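Local coordinates for STM4351 (Salmonella enterica, PDB 2Y7I), which binds arginine with high specificity as a periplasmic solute-binding protein, probably to hand it on for uptake into the cell, at residues 76-79 / 80-83; 52-55 / 56-59; 58-62 / 63-67. One frame throughout, in Å; residues are numbered along the deposited sequence.

Interaction 1 of 3, residues 76-79 / 80-83; sequences TPKR and EQQV. With ARG (arginine), chain C; ACT (acetate ion), chain G.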
ATOM      1  N   THR A  76       0.185   8.195 -18.190  1.00 18.21           N
ATOM      2  CA  THR A  76      -0.011   9.474 -18.865  1.00 18.48           C
ATOM      3  C   THR A  76      -1.297   9.450 -19.703  1.00 19.61           C
ATOM      4  O   THR A  76      -1.751   8.373 -20.098  1.00 19.25           O
ATOM      5  CB  THR A  76       1.172   9.802 -19.783  1.00 18.33           C
ATOM      6  OG1 THR A  76       1.170   8.897 -20.895  1.00 16.93           O
ATOM      7  CG2 THR A  76       2.518   9.714 -19.023  1.00 18.09           C
ATOM      8  N   PRO A  77      -1.880  10.633 -19.988  1.00 20.54           N
ATOM      9  CA  PRO A  77      -3.060  10.677 -20.867  1.00 22.29           C
ATOM     10  C   PRO A  77      -2.783  10.080 -22.251  1.00 22.72           C
ATOM     11  O   PRO A  77      -3.639   9.396 -22.804  1.00 23.20           O
ATOM     12  CB  PRO A  77      -3.355  12.177 -21.001  1.00 23.23           C
ATOM     13  CG  PRO A  77      -2.738  12.809 -19.809  1.00 22.53           C
ATOM     14  CD  PRO A  77      -1.525  11.969 -19.470  1.00 20.72           C
ATOM     15  N   LYS A  78      -1.594  10.321 -22.795  1.00 22.28           N
ATOM     16  CA  LYS A  78      -1.225   9.729 -24.088  1.00 23.31           C
ATOM     17  C   LYS A  78      -1.241   8.206 -24.060  1.00 22.06           C
ATOM     18  O   LYS A  78      -1.706   7.566 -24.994  1.00 22.76           O
ATOM     19  CB  LYS A  78       0.145  10.223 -24.562  1.00 23.10           C
ATOM     20  CG  LYS A  78       0.081  11.340 -25.599  1.00 27.77           C
ATOM     21  CD  LYS A  78       1.488  11.897 -25.886  1.00 31.16           C
ATOM     22  CE  LYS A  78       1.586  12.422 -27.320  1.00 35.04           C
ATOM     23  NZ  LYS A  78       2.692  13.413 -27.492  1.00 37.36           N
ATOM     24  N   ARG A  79      -0.728   7.624 -22.987  1.00 20.58           N
ATOM     25  CA  ARG A  79      -0.699   6.178 -22.889  1.00 19.93           C
ATOM     26  C   ARG A  79      -2.095   5.621 -22.636  1.00 20.96           C
ATOM     27  O   ARG A  79      -2.423   4.537 -23.112  1.00 20.62           O
ATOM     28  CB  ARG A  79       0.291   5.722 -21.827  1.00 17.95           C
ATOM     29  CG  ARG A  79       1.733   6.055 -22.204  1.00 16.87           C
ATOM     30  CD  ARG A  79       2.683   5.837 -21.045  1.00 13.68           C
ATOM     31  NE  ARG A  79       4.047   6.199 -21.417  1.00 14.37           N
ATOM     32  CZ  ARG A  79       4.987   6.523 -20.541  1.00 14.55           C
ATOM     33  NH1 ARG A  79       4.701   6.519 -19.238  1.00 13.34           N
ATOM     34  NH2 ARG A  79       6.210   6.844 -20.960  1.00 11.18           N
ATOM     35  N   GLU A  80      -2.916   6.383 -21.910  1.00 21.65           N
ATOM     36  CA  GLU A  80      -4.299   5.983 -21.630  1.00 23.60           C
ATOM     37  C   GLU A  80      -5.174   5.901 -22.891  1.00 24.92           C
ATOM     38  O   GLU A  80      -6.211   5.240 -22.887  1.00 25.50           O
ATOM     39  CB  GLU A  80      -4.935   6.916 -20.599  1.00 24.45           C
ATOM     40  CG  GLU A  80      -4.384   6.755 -19.188  1.00 25.82           C
ATOM     41  CD  GLU A  80      -4.972   7.758 -18.209  1.00 30.48           C
ATOM     42  OE1 GLU A  80      -5.492   8.802 -18.656  1.00 33.72           O
ATOM     43  OE2 GLU A  80      -4.909   7.510 -16.987  1.00 33.02           O
ATOM     44  N   GLN A  81      -4.755   6.571 -23.963  1.00 25.52           N
ATOM     45  CA  GLN A  81      -5.422   6.434 -25.265  1.00 26.55           C
ATOM     46  C   GLN A  81      -5.074   5.105 -25.942  1.00 26.14           C
ATOM     47  O   GLN A  81      -5.804   4.640 -26.821  1.00 27.13           O
ATOM     48  CB  GLN A  81      -5.021   7.568 -26.219  1.00 27.88           C
ATOM     49  CG  GLN A  81      -5.256   8.996 -25.721  1.00 29.72           C
ATOM     50  CD  GLN A  81      -4.848  10.052 -26.746  1.00 32.80           C
ATOM     51  OE1 GLN A  81      -3.768   9.978 -27.340  1.00 32.37           O
ATOM     52  NE2 GLN A  81      -5.717  11.040 -26.961  1.00 33.20           N
ATOM     53  N   GLN A  82      -3.963   4.502 -25.526  0.50 24.40           N
ATOM     54  CA  GLN A  82      -3.416   3.318 -26.189  0.50 24.28           C
ATOM     55  C   GLN A  82      -3.667   2.031 -25.421  0.50 23.31           C
ATOM     56  O   GLN A  82      -3.825   0.971 -26.024  0.50 23.92           O
ATOM     57  CB  GLN A  82      -1.908   3.484 -26.393  0.50 23.41           C
ATOM     58  CG  GLN A  82      -1.521   4.806 -27.018  0.50 24.83           C
ATOM     59  CD  GLN A  82      -0.026   4.967 -27.156  0.50 24.89           C
ATOM     60  OE1 GLN A  82       0.735   4.634 -26.245  0.50 25.61           O
ATOM     61  NE2 GLN A  82       0.406   5.488 -28.299  0.50 26.03           N
ATOM     62  N   VAL A  83      -3.672   2.127 -24.093  1.00 21.99           N
ATOM     63  CA  VAL A  83      -3.788   0.947 -23.219  1.00 21.04           C
ATOM     64  C   VAL A  83      -4.726   1.222 -22.038  1.00 20.32           C
ATOM     65  O   VAL A  83      -5.077   2.368 -21.778  1.00 19.76           O
ATOM     66  CB  VAL A  83      -2.410   0.516 -22.629  1.00 19.45           C
ATOM     67  CG1 VAL A  83      -1.409   0.177 -23.725  1.00 20.08           C
ATOM     68  CG2 VAL A  83      -1.849   1.591 -21.701  1.00 19.33           C
TER
HETATM   69  N   ARG C1245       8.747   6.881 -15.519  1.00 13.25           N
HETATM   70  CA  ARG C1245       9.200   7.243 -16.899  1.00 13.72           C
HETATM   71  C   ARG C1245       8.044   7.086 -17.878  1.00 13.54           C
HETATM   72  O   ARG C1245       8.215   7.305 -19.075  1.00 12.77           O
HETATM   73  CB  ARG C1245      10.394   6.370 -17.340  1.00 13.75           C
HETATM   74  CG  ARG C1245      10.137   4.856 -17.240  1.00 14.85           C
HETATM   75  CD  ARG C1245      11.280   4.027 -17.822  1.00 15.37           C
HETATM   76  NE  ARG C1245      11.146   2.628 -17.407  1.00 12.96           N
HETATM   77  CZ  ARG C1245      11.963   1.640 -17.766  1.00 12.44           C
HETATM   78  NH1 ARG C1245      13.004   1.861 -18.571  1.00 12.54           N
HETATM   79  NH2 ARG C1245      11.735   0.423 -17.319  1.00 13.45           N
HETATM   80  OXT ARG C1245       6.920   6.713 -17.490  1.00 13.15           O
HETATM   81  C   ACT G1249       3.805  10.479 -22.471  1.00 25.58           C
HETATM   82  O   ACT G1249       2.981   9.562 -22.665  1.00 25.00           O
HETATM   83  OXT ACT G1249       3.351  11.526 -21.946  1.00 25.78           O
HETATM   84  CH3 ACT G1249       5.252  10.323 -22.835  1.00 25.35           C
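The guanidinium plane of Arg79 carries an acetate ion off-centre over one face and the carboxylate of the bound arginine at its edge. The acetate probably comes from the crystallisation liquor. At the edge two parallel N-H arms form a fork: Arg79 NH1 donates to ligand OXT at 2.8 Å, and Arg79 NH2 to ligand O at 2.8 Å, nearly straight at 173°. A fork of this kind on the alpha-carboxylate is familiar from amino-acid receptors of solute-binding family 3. Further bonds from NH1 to Asp74 O and from NH2 to Gly120 O fix the rotation of the group, which an extended chain carries out from the first turn of a short N-capped helix. Thr76 is the cap. Its OG1 sits between backbone N and carbonyl carbon (chi1 69°), where it accepts from Arg79 N at 3.1 Å and donates to acetate O at 2.6 Å. Proline suits position 77, since the first turn of a helix needs no N-H there. Glu80 N then bonds Thr76 O at 2.9 Å. Arg79 O closes the turn by taking two donors: Gln82 N from above the carbonyl plane and Val83 N, at 2.9 Å, nearly in line with the C=O bond, while Val83 CG2 touches Arg79 O at 3.3 Å.

Interaction 2 of 3, residues 52-55 / 56-59; sequences QSFD and SLIP. With ZN (zinc ion), chain D; ARG (arginine), chain C.
Gln52 CG (chi1 63°) and Ser56 OG (chi1 75°) both lie between their own backbone N and carbonyl carbon, and these turns bring the glutamine amide onto the serine hydroxyl. Gln52 NE2 donates to Ser56 OG at 2.7 Å, tilted somewhat from the amide plane, and Ser56 OG in turn donates to Ser53 O at 2.8 Å. Ser53 O also takes Ser56 N, from above its carbonyl plane, so this small hydroxyl residue clasps the turn through backbone and side chain. Leu57 N bonds Phe54 O at 3.2 Å, and a water links Phe54 O to Ile58 N. Phe54 CG is anti to the backbone N (chi1 180°), which lays the ring beside the ligand, with its CD1 still touching Leu57 CD1: arginine CD lies over one face, and Phe54 CD1 is 3.4 Å from ligand NE. Ser53 OG steadies Asp55 OD1 at 2.8 Å, while Asp55 OD2 binds zinc at 2.1 Å, with OD1 a longer 2.8 Å away and Asp140 as the other protein ligand. A phenylalanine on the turn into a helix, flanking the ligand in the cleft between the two lobes, is part of this periplasmic binding protein's arginine pocket.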
ATOM      1  N   GLN A  52      12.622  -6.029 -23.084  1.00 18.49           N
ATOM      2  CA  GLN A  52      12.821  -5.389 -24.400  1.00 18.94           C
ATOM      3  C   GLN A  52      12.791  -3.868 -24.204  1.00 17.56           C
ATOM      4  O   GLN A  52      12.506  -3.399 -23.098  1.00 16.62           O
ATOM      5  CB  GLN A  52      11.773  -5.862 -25.416  1.00 20.38           C
ATOM      6  CG  GLN A  52      10.323  -5.512 -25.066  1.00 20.47           C
ATOM      7  CD  GLN A  52       9.313  -6.120 -26.040  1.00 24.20           C
ATOM      8  OE1 GLN A  52       9.191  -7.343 -26.152  1.00 26.02           O
ATOM      9  NE2 GLN A  52       8.577  -5.262 -26.744  1.00 23.46           N
ATOM     10  N   SER A  53      13.091  -3.102 -25.249  1.00 16.96           N
ATOM     11  CA  SER A  53      13.203  -1.642 -25.105  1.00 16.04           C
ATOM     12  C   SER A  53      11.900  -1.019 -24.589  1.00 14.85           C
ATOM     13  O   SER A  53      10.803  -1.470 -24.943  1.00 14.92           O
ATOM     14  CB  SER A  53      13.655  -0.991 -26.424  1.00 16.22           C
ATOM     15  OG  SER A  53      12.732  -1.228 -27.483  1.00 17.99           O
ATOM     16  N   PHE A  54      12.021   0.007 -23.753  1.00 13.89           N
ATOM     17  CA  PHE A  54      10.845   0.633 -23.119  1.00 13.34           C
ATOM     18  C   PHE A  54       9.827   1.124 -24.143  1.00 13.88           C
ATOM     19  O   PHE A  54       8.615   0.943 -23.960  1.00 13.98           O
ATOM     20  CB  PHE A  54      11.261   1.808 -22.219  1.00 12.49           C
ATOM     21  CG  PHE A  54      10.087   2.495 -21.538  1.00 12.60           C
ATOM     22  CD1 PHE A  54       9.550   1.976 -20.362  1.00 13.00           C
ATOM     23  CD2 PHE A  54       9.518   3.655 -22.084  1.00 12.95           C
ATOM     24  CE1 PHE A  54       8.470   2.607 -19.727  1.00 12.45           C
ATOM     25  CE2 PHE A  54       8.439   4.293 -21.455  1.00 12.64           C
ATOM     26  CZ  PHE A  54       7.909   3.758 -20.288  1.00 12.59           C
ATOM     27  N   ASP A  55      10.326   1.730 -25.220  1.00 14.12           N
ATOM     28  CA  ASP A  55       9.459   2.309 -26.259  1.00 14.80           C
ATOM     29  C   ASP A  55       8.705   1.272 -27.089  1.00 15.85           C
ATOM     30  O   ASP A  55       7.796   1.631 -27.846  1.00 16.96           O
ATOM     31  CB  ASP A  55      10.265   3.234 -27.179  1.00 15.01           C
ATOM     32  CG  ASP A  55      11.343   2.498 -27.971  1.00 15.65           C
ATOM     33  OD1 ASP A  55      11.638   1.318 -27.678  1.00 13.95           O
ATOM     34  OD2 ASP A  55      11.903   3.114 -28.900  1.00 19.08           O
ATOM     35  N   SER A  56       9.087  -0.003 -26.965  1.00 15.81           N
ATOM     36  CA  SER A  56       8.438  -1.078 -27.723  1.00 16.91           C
ATOM     37  C   SER A  56       7.356  -1.801 -26.915  1.00 16.80           C
ATOM     38  O   SER A  56       6.676  -2.686 -27.444  1.00 17.49           O
ATOM     39  CB  SER A  56       9.471  -2.104 -28.210  1.00 17.89           C
ATOM     40  OG  SER A  56       9.900  -2.925 -27.130  1.00 16.08           O
ATOM     41  N   LEU A  57       7.197  -1.417 -25.652  1.00 15.60           N
ATOM     42  CA  LEU A  57       6.342  -2.174 -24.731  1.00 15.82           C
ATOM     43  C   LEU A  57       4.860  -2.004 -25.027  1.00 16.38           C
ATOM     44  O   LEU A  57       4.128  -2.992 -25.114  1.00 16.01           O
ATOM     45  CB  LEU A  57       6.640  -1.805 -23.279  1.00 14.50           C
ATOM     46  CG  LEU A  57       7.958  -2.314 -22.682  1.00 14.56           C
ATOM     47  CD1 LEU A  57       8.168  -1.676 -21.321  1.00 13.16           C
ATOM     48  CD2 LEU A  57       7.997  -3.853 -22.596  1.00 15.46           C
ATOM     49  N   ILE A  58       4.419  -0.755 -25.148  1.00 16.21           N
ATOM     50  CA  ILE A  58       3.015  -0.509 -25.497  1.00 17.22           C
ATOM     51  C   ILE A  58       2.615  -1.120 -26.856  1.00 18.52           C
ATOM     52  O   ILE A  58       1.602  -1.813 -26.928  1.00 18.64           O
ATOM     53  CB  ILE A  58       2.619   0.974 -25.326  1.00 16.50           C
ATOM     54  CG1 ILE A  58       2.432   1.262 -23.830  1.00 16.66           C
ATOM     55  CG2 ILE A  58       1.319   1.304 -26.094  1.00 17.57           C
ATOM     56  CD1 ILE A  58       2.414   2.733 -23.477  1.00 18.60           C
ATOM     57  N   PRO A  59       3.415  -0.882 -27.928  1.00 19.77           N
ATOM     58  CA  PRO A  59       3.135  -1.529 -29.213  1.00 21.16           C
ATOM     59  C   PRO A  59       3.060  -3.060 -29.167  1.00 21.90           C
ATOM     60  O   PRO A  59       2.153  -3.644 -29.767  1.00 22.68           O
ATOM     61  CB  PRO A  59       4.302  -1.078 -30.094  1.00 22.07           C
ATOM     62  CG  PRO A  59       4.687   0.232 -29.545  1.00 21.13           C
ATOM     63  CD  PRO A  59       4.444   0.167 -28.061  1.00 18.77           C
TER
HETATM   64 ZN    ZN D1246      13.387   1.933 -29.710  1.00 16.19          ZN
HETATM   65  N   ARG C1245       8.747   6.881 -15.519  1.00 13.25           N
HETATM   66  CA  ARG C1245       9.200   7.243 -16.899  1.00 13.72           C
HETATM   67  C   ARG C1245       8.044   7.086 -17.878  1.00 13.54           C
HETATM   68  O   ARG C1245       8.215   7.305 -19.075  1.00 12.77           O
HETATM   69  CB  ARG C1245      10.394   6.370 -17.340  1.00 13.75           C
HETATM   70  CG  ARG C1245      10.137   4.856 -17.240  1.00 14.85           C
HETATM   71  CD  ARG C1245      11.280   4.027 -17.822  1.00 15.37           C
HETATM   72  NE  ARG C1245      11.146   2.628 -17.407  1.00 12.96           N
HETATM   73  CZ  ARG C1245      11.963   1.640 -17.766  1.00 12.44           C
HETATM   74  NH1 ARG C1245      13.004   1.861 -18.571  1.00 12.54           N
HETATM   75  NH2 ARG C1245      11.735   0.423 -17.319  1.00 13.45           N
HETATM   76  OXT ARG C1245       6.920   6.713 -17.490  1.00 13.15           O
HETATM   77  O   HOH W   1       5.950   1.569 -24.438  1.00 15.96           O

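Interaction 3 of 3, residues 58-62 / 63-67; sequences IPSLR and FKKFD. With ZN (zinc ion), chain E.
Leu61 O is gripped by two donors at the end of the helix: Lys64 N, 3.0 Å away and well above the carbonyl plane, and the guanidinium NH1 of Arg196, which also bonds Phe66 O. One residue earlier, Ser60 O accepts from Lys65 N at 3.0 Å. Phe63 N still makes a helical bond to Pro59 O at 3.0 Å. Together with the positive phi of Lys64 (69°), the two bonds back from Lys64 and Lys65 make a Schellman motif, the common C-terminal cap that ends a helix and turns the chain aside. The long polar side chain of Lys64 suits this exposed bend. Beyond it the chain folds back so that Phe66 comes against the helix flank. Its chi1 of 23° is far from a staggered position, and it swings the ring obliquely onto the helix, with Phe66 CZ 3.5 Å from Ser60 CB and Phe66 CE1 4.2 Å from Leu61 CB. The small Ser60 lets the ring come this close. Lys65 CB lies over one ring face, toward the rim, and its extended chain runs past Ser60 to give NZ to Gln52 OE1. Ser60 OG bonds both Gln52 NE2 and Ser56 O. One residue beyond Phe66, Asp67 OD2 binds zinc at 2.1 Å; a water 2.2 Å from the zinc and His9 ND1 are further ligands.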
ATOM      1  N   ILE A  58       4.419  -0.755 -25.148  1.00 16.21           N
ATOM      2  CA  ILE A  58       3.015  -0.509 -25.497  1.00 17.22           C
ATOM      3  C   ILE A  58       2.615  -1.120 -26.856  1.00 18.52           C
ATOM      4  O   ILE A  58       1.602  -1.813 -26.928  1.00 18.64           O
ATOM      5  CB  ILE A  58       2.619   0.974 -25.326  1.00 16.50           C
ATOM      6  CG1 ILE A  58       2.432   1.262 -23.830  1.00 16.66           C
ATOM      7  CG2 ILE A  58       1.319   1.304 -26.094  1.00 17.57           C
ATOM      8  CD1 ILE A  58       2.414   2.733 -23.477  1.00 18.60           C
ATOM      9  N   PRO A  59       3.415  -0.882 -27.928  1.00 19.77           N
ATOM     10  CA  PRO A  59       3.135  -1.529 -29.213  1.00 21.16           C
ATOM     11  C   PRO A  59       3.060  -3.060 -29.167  1.00 21.90           C
ATOM     12  O   PRO A  59       2.153  -3.644 -29.767  1.00 22.68           O
ATOM     13  CB  PRO A  59       4.302  -1.078 -30.094  1.00 22.07           C
ATOM     14  CG  PRO A  59       4.687   0.232 -29.545  1.00 21.13           C
ATOM     15  CD  PRO A  59       4.444   0.167 -28.061  1.00 18.77           C
ATOM     16  N   SER A  60       3.985  -3.699 -28.452  1.00 21.35           N
ATOM     17  CA  SER A  60       3.975  -5.154 -28.310  1.00 22.16           C
ATOM     18  C   SER A  60       2.768  -5.644 -27.515  1.00 22.38           C
ATOM     19  O   SER A  60       2.197  -6.682 -27.831  1.00 23.16           O
ATOM     20  CB  SER A  60       5.271  -5.647 -27.661  1.00 21.36           C
ATOM     21  OG  SER A  60       6.377  -5.449 -28.519  1.00 21.62           O
ATOM     22  N   LEU A  61       2.396  -4.897 -26.473  1.00 21.83           N
ATOM     23  CA  LEU A  61       1.188  -5.192 -25.697  1.00 22.32           C
ATOM     24  C   LEU A  61      -0.048  -5.187 -26.595  1.00 24.10           C
ATOM     25  O   LEU A  61      -0.871  -6.119 -26.558  1.00 24.95           O
ATOM     26  CB  LEU A  61       1.023  -4.166 -24.557  1.00 20.45           C
ATOM     27  CG  LEU A  61      -0.185  -4.282 -23.613  1.00 20.99           C
ATOM     28  CD1 LEU A  61      -0.280  -5.665 -22.936  1.00 21.10           C
ATOM     29  CD2 LEU A  61      -0.136  -3.180 -22.570  1.00 19.84           C
ATOM     30  N   ARG A  62      -0.167  -4.145 -27.414  1.00 25.33           N
ATOM     31  CA  ARG A  62      -1.282  -4.021 -28.359  1.00 27.61           C
ATOM     32  C   ARG A  62      -1.277  -5.147 -29.401  1.00 29.68           C
ATOM     33  O   ARG A  62      -2.332  -5.617 -29.817  1.00 30.19           O
ATOM     34  CB  ARG A  62      -1.269  -2.647 -29.041  1.00 28.18           C
ATOM     35  CG  ARG A  62      -1.593  -1.485 -28.096  1.00 28.23           C
ATOM     36  CD  ARG A  62      -1.337  -0.115 -28.726  1.00 30.84           C
ATOM     37  NE  ARG A  62      -2.174   0.153 -29.899  1.00 33.04           N
ATOM     38  CZ  ARG A  62      -3.430   0.604 -29.860  1.00 36.00           C
ATOM     39  NH1 ARG A  62      -4.031   0.843 -28.701  1.00 36.61           N
ATOM     40  NH2 ARG A  62      -4.094   0.817 -30.986  1.00 36.72           N
ATOM     41  N   PHE A  63      -0.077  -5.589 -29.779  1.00 30.31           N
ATOM     42  CA  PHE A  63       0.113  -6.699 -30.711  1.00 32.99           C
ATOM     43  C   PHE A  63      -0.044  -8.079 -30.035  1.00 32.71           C
ATOM     44  O   PHE A  63       0.176  -9.110 -30.665  1.00 34.11           O
ATOM     45  CB  PHE A  63       1.490  -6.549 -31.389  1.00 33.73           C
ATOM     46  CG  PHE A  63       1.688  -7.433 -32.590  1.00 38.15           C
ATOM     47  CD1 PHE A  63       0.925  -7.252 -33.748  1.00 41.94           C
ATOM     48  CD2 PHE A  63       2.664  -8.434 -32.577  1.00 40.46           C
ATOM     49  CE1 PHE A  63       1.113  -8.078 -34.876  1.00 44.91           C
ATOM     50  CE2 PHE A  63       2.866  -9.260 -33.696  1.00 43.26           C
ATOM     51  CZ  PHE A  63       2.088  -9.081 -34.849  1.00 45.18           C
ATOM     52  N   LYS A  64      -0.427  -8.086 -28.756  1.00 31.56           N
ATOM     53  CA  LYS A  64      -0.694  -9.321 -27.988  1.00 31.46           C
ATOM     54  C   LYS A  64       0.523 -10.188 -27.670  1.00 30.96           C
ATOM     55  O   LYS A  64       0.380 -11.385 -27.414  1.00 31.23           O
ATOM     56  CB  LYS A  64      -1.770 -10.188 -28.659  1.00 33.18           C
ATOM     57  CG  LYS A  64      -3.141  -9.571 -28.671  1.00 34.49           C
ATOM     58  CD  LYS A  64      -4.212 -10.608 -28.943  1.00 37.77           C
ATOM     59  CE  LYS A  64      -5.576  -9.948 -29.009  1.00 39.92           C
ATOM     60  NZ  LYS A  64      -5.581  -8.838 -30.006  1.00 41.29           N
ATOM     61  N   LYS A  65       1.712  -9.591 -27.687  1.00 29.64           N
ATOM     62  CA  LYS A  65       2.942 -10.320 -27.385  1.00 29.63           C
ATOM     63  C   LYS A  65       3.015 -10.727 -25.905  1.00 28.33           C
ATOM     64  O   LYS A  65       3.660 -11.715 -25.555  1.00 29.24           O
ATOM     65  CB  LYS A  65       4.164  -9.488 -27.789  1.00 29.26           C
ATOM     66  CG  LYS A  65       5.489 -10.197 -27.615  1.00 30.97           C
ATOM     67  CD  LYS A  65       6.663  -9.273 -27.896  1.00 30.66           C
ATOM     68  CE  LYS A  65       7.960 -10.056 -27.914  1.00 31.24           C
ATOM     69  NZ  LYS A  65       9.097  -9.142 -28.142  1.00 32.06           N
ATOM     70  N   PHE A  66       2.364  -9.952 -25.043  1.00 26.37           N
ATOM     71  CA  PHE A  66       2.211 -10.316 -23.640  1.00 25.20           C
ATOM     72  C   PHE A  66       0.883  -9.815 -23.077  1.00 24.03           C
ATOM     73  O   PHE A  66       0.160  -9.077 -23.742  1.00 24.05           O
ATOM     74  CB  PHE A  66       3.414  -9.885 -22.771  1.00 24.59           C
ATOM     75  CG  PHE A  66       4.236  -8.751 -23.336  1.00 24.35           C
ATOM     76  CD1 PHE A  66       3.759  -7.442 -23.320  1.00 25.43           C
ATOM     77  CD2 PHE A  66       5.510  -8.992 -23.841  1.00 24.91           C
ATOM     78  CE1 PHE A  66       4.531  -6.392 -23.820  1.00 24.14           C
ATOM     79  CE2 PHE A  66       6.293  -7.948 -24.348  1.00 24.57           C
ATOM     80  CZ  PHE A  66       5.801  -6.651 -24.338  1.00 24.62           C
ATOM     81  N   ASP A  67       0.565 -10.239 -21.860  1.00 22.56           N
ATOM     82  CA  ASP A  67      -0.711  -9.920 -21.233  1.00 21.77           C
ATOM     83  C   ASP A  67      -0.712  -8.556 -20.564  1.00 20.37           C
ATOM     84  O   ASP A  67      -1.742  -7.895 -20.503  1.00 19.79           O
ATOM     85  CB  ASP A  67      -1.048 -10.981 -20.191  1.00 22.57           C
ATOM     86  CG  ASP A  67      -1.097 -12.356 -20.778  1.00 23.47           C
ATOM     87  OD1 ASP A  67      -1.901 -12.564 -21.714  1.00 26.04           O
ATOM     88  OD2 ASP A  67      -0.308 -13.218 -20.331  1.00 24.73           O
TER
HETATM   89 ZN    ZN E1247       0.001 -14.755 -21.666  1.00 35.83          ZN
HETATM   90  O   HOH W   2       0.683 -13.848 -23.499  1.00 38.63           O

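In the fold
Along the chain, interaction 2 comes first, turning residues 52-55 out of strand 46-51 into helix 57-62. Interaction 3 overlaps it, sharing Ile58 and Pro59, and closes the other end of the same helix before strand 68-69. Interaction 1 follows in series at helix 77-80. Each closes a tight local turn, and none nests within or crosses another. Side chains join them in space: the Gln52 amide bonds Ser60 OG and Lys65 NZ, linking the two ends of the helix, Arg62 bonds Gln82 O, and Ile58 packs on Arg79 and Val83. Helix 57-62 is thus tied to both neighbouring turns, while interaction 1 holds the ligand carboxylate and interaction 2 places Phe54 along its side chain, Arg79 touching Phe54.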